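Local coordinates for protein UL37 (Suid herpesvirus 1, PDB 4K70) that belongs to the inner tegument of the virus and, as a whole protein, probably acts in controlling viral trafficking, being represented here by its N-terminal half, at residues P151-P156 with S332-V337. Residues are numbered along the deposited sequence; the frame is centred on the assembly and turned at random.
Sequences PRVVPP and SPLQVV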
loop_
_atom_site.group_PDB
_atom_site.type_symbol
_atom_site.label_atom_id
_atom_site.label_comp_id
_atom_site.label_asym_id
_atom_site.label_seq_id
_atom_site.Cartn_x
_atom_site.Cartn_y
_atom_site.Cartn_z
ATOM N N PRO A 151 -20.077 2.764 4.341
ATOM C CA PRO A 151 -19.287 2.034 3.337
ATOM C C PRO A 151 -18.767 2.920 2.212
ATOM O O PRO A 151 -19.116 2.707 1.038
ATOM C CB PRO A 151 -20.284 1.001 2.785
ATOM C CG PRO A 151 -21.617 1.639 2.964
ATOM C CD PRO A 151 -21.517 2.464 4.241
ATOM N N ARG A 152 -17.928 3.888 2.568
ATOM C CA ARG A 152 -17.349 4.798 1.592
ATOM C C ARG A 152 -16.309 4.098 0.717
ATOM O O ARG A 152 -15.399 3.432 1.217
ATOM C CB ARG A 152 -16.737 6.033 2.276
ATOM C CG ARG A 152 -16.408 7.153 1.263
ATOM C CD ARG A 152 -16.084 8.505 1.909
ATOM N NE ARG A 152 -15.025 8.417 2.910
ATOM C CZ ARG A 152 -15.245 8.349 4.221
ATOM N NH1 ARG A 152 -16.492 8.367 4.685
ATOM N NH2 ARG A 152 -14.222 8.271 5.071
ATOM N N VAL A 153 -16.462 4.253 -0.596
ATOM C CA VAL A 153 -15.528 3.690 -1.558
ATOM C C VAL A 153 -14.488 4.741 -1.936
ATOM O O VAL A 153 -14.817 5.769 -2.528
ATOM C CB VAL A 153 -16.254 3.201 -2.820
ATOM C CG1 VAL A 153 -15.247 2.747 -3.869
ATOM C CG2 VAL A 153 -17.224 2.076 -2.466
ATOM N N VAL A 154 -13.235 4.483 -1.575
ATOM C CA VAL A 154 -12.155 5.429 -1.824
ATOM C C VAL A 154 -11.149 4.869 -2.832
ATOM O O VAL A 154 -10.703 3.728 -2.701
ATOM C CB VAL A 154 -11.395 5.742 -0.526
ATOM C CG1 VAL A 154 -10.339 6.788 -0.786
ATOM C CG2 VAL A 154 -12.361 6.197 0.567
ATOM N N PRO A 155 -10.777 5.670 -3.839
ATOM C CA PRO A 155 -9.719 5.188 -4.736
ATOM C C PRO A 155 -8.418 5.044 -3.954
ATOM O O PRO A 155 -8.053 5.967 -3.239
ATOM C CB PRO A 155 -9.596 6.305 -5.773
ATOM C CG PRO A 155 -10.909 7.075 -5.680
ATOM C CD PRO A 155 -11.321 6.979 -4.250
ATOM N N PRO A 156 -7.739 3.893 -4.068
ATOM C CA PRO A 156 -6.483 3.651 -3.347
ATOM C C PRO A 156 -5.450 4.772 -3.539
ATOM O O PRO A 156 -4.629 5.036 -2.661
ATOM C CB PRO A 156 -5.983 2.359 -3.985
ATOM C CG PRO A 156 -7.236 1.640 -4.334
ATOM C CD PRO A 156 -8.151 2.713 -4.845
ATOM N N SER A 332 -6.890 1.181 -13.269
ATOM C CA SER A 332 -6.536 1.641 -11.925
ATOM C C SER A 332 -6.997 0.594 -10.950
ATOM O O SER A 332 -7.808 -0.246 -11.305
ATOM C CB SER A 332 -7.216 2.975 -11.598
ATOM O OG SER A 332 -8.624 2.816 -11.454
ATOM N N PRO A 333 -6.479 0.649 -9.714
ATOM C CA PRO A 333 -6.881 -0.261 -8.640
ATOM C C PRO A 333 -8.363 -0.176 -8.366
ATOM O O PRO A 333 -8.981 -1.215 -8.185
ATOM C CB PRO A 333 -6.115 0.264 -7.425
ATOM C CG PRO A 333 -4.941 0.986 -8.005
ATOM C CD PRO A 333 -5.363 1.529 -9.321
ATOM N N LEU A 334 -8.932 1.027 -8.319
ATOM C CA LEU A 334 -10.343 1.142 -7.964
ATOM C C LEU A 334 -11.186 0.439 -9.012
ATOM O O LEU A 334 -12.073 -0.343 -8.694
ATOM C CB LEU A 334 -10.784 2.603 -7.833
ATOM C CG LEU A 334 -12.298 2.759 -7.642
ATOM C CD1 LEU A 334 -12.821 1.925 -6.463
ATOM C CD2 LEU A 334 -12.689 4.214 -7.473
ATOM N N GLN A 335 -10.894 0.719 -10.275
ATOM C CA GLN A 335 -11.661 0.144 -11.369
ATOM C C GLN A 335 -11.676 -1.380 -11.340
ATOM O O GLN A 335 -12.734 -2.003 -11.460
ATOM C CB GLN A 335 -11.114 0.650 -12.706
ATOM C CG GLN A 335 -11.365 2.145 -12.917
ATOM C CD GLN A 335 -10.670 2.700 -14.154
ATOM O OE1 GLN A 335 -10.242 1.952 -15.026
ATOM N NE2 GLN A 335 -10.548 4.022 -14.224
ATOM N N VAL A 336 -10.508 -1.986 -11.183
ATOM C CA VAL A 336 -10.433 -3.431 -11.295
ATOM C C VAL A 336 -11.046 -4.089 -10.049
ATOM O O VAL A 336 -11.786 -5.060 -10.165
ATOM C CB VAL A 336 -8.987 -3.936 -11.575
ATOM C CG1 VAL A 336 -8.062 -3.632 -10.397
ATOM C CG2 VAL A 336 -8.994 -5.452 -11.873
ATOM N N VAL A 337 -10.765 -3.544 -8.866
ATOM C CA VAL A 337 -11.340 -4.100 -7.643
ATOM C C VAL A 337 -12.856 -3.940 -7.611
ATOM O O VAL A 337 -13.563 -4.825 -7.157
ATOM C CB VAL A 337 -10.725 -3.468 -6.386
ATOM C CG1 VAL A 337 -11.359 -4.076 -5.146
ATOM C CG2 VAL A 337 -9.223 -3.676 -6.395
#
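Pro156 and Pro333 meet through their compact, puckered rings, which with that of Pro155 are the nearest thing here to flat groups. The two run antiparallel, offset past one another, and Pro333 CB approaches the Pro156 ring obliquely, 3.6 Å from Pro156 CG. Pro156 also touches Asn189 and Leu385, while Pro333 touches Tyr388 and Glu157. At the CD edge of the Pro156 ring comes Leu334 CB, 4.0 Å from Pro156 CD. Pro155 instead presents a face: the CD2 methyl of Leu334 lies over one side of its ring, nearest to Pro155 CG at 3.8 Å.

Leu334 gives the largest single share of the contact, using both methyls and CB. Its chi1 (172°) carries CG out toward the loop, and chi2 (54°) divides the methyls, CD2 going to Pro155 and CD1 reaching Val153 CG1 at 3.6 Å. Val153 meets it with a single methyl, its side chain set roughly perpendicular, and takes part in a sodium site with Arg199.

Each residue type suits its place. Pro333 opens helix 333-342, where a tertiary amide nitrogen with no hydrogen costs the helix no bond of its own. Ser332 sits at the N-cap, its OG accepting a weak bond of 3.3 Å from Gln335 N. Across from them, Pro155 and Pro156 restrict the backbone of the loop leading from helix 144-149 and offer compact hydrocarbon surfaces.

The contact thus joins this loop to the beginning of a helix far along the chain in a largely helical fold. Its attachment is wholly apolar, probably resting on van der Waals fit and partial exclusion of water, most complete around Pro156 and Pro333, while several polar groups of the helix start bond on their own side.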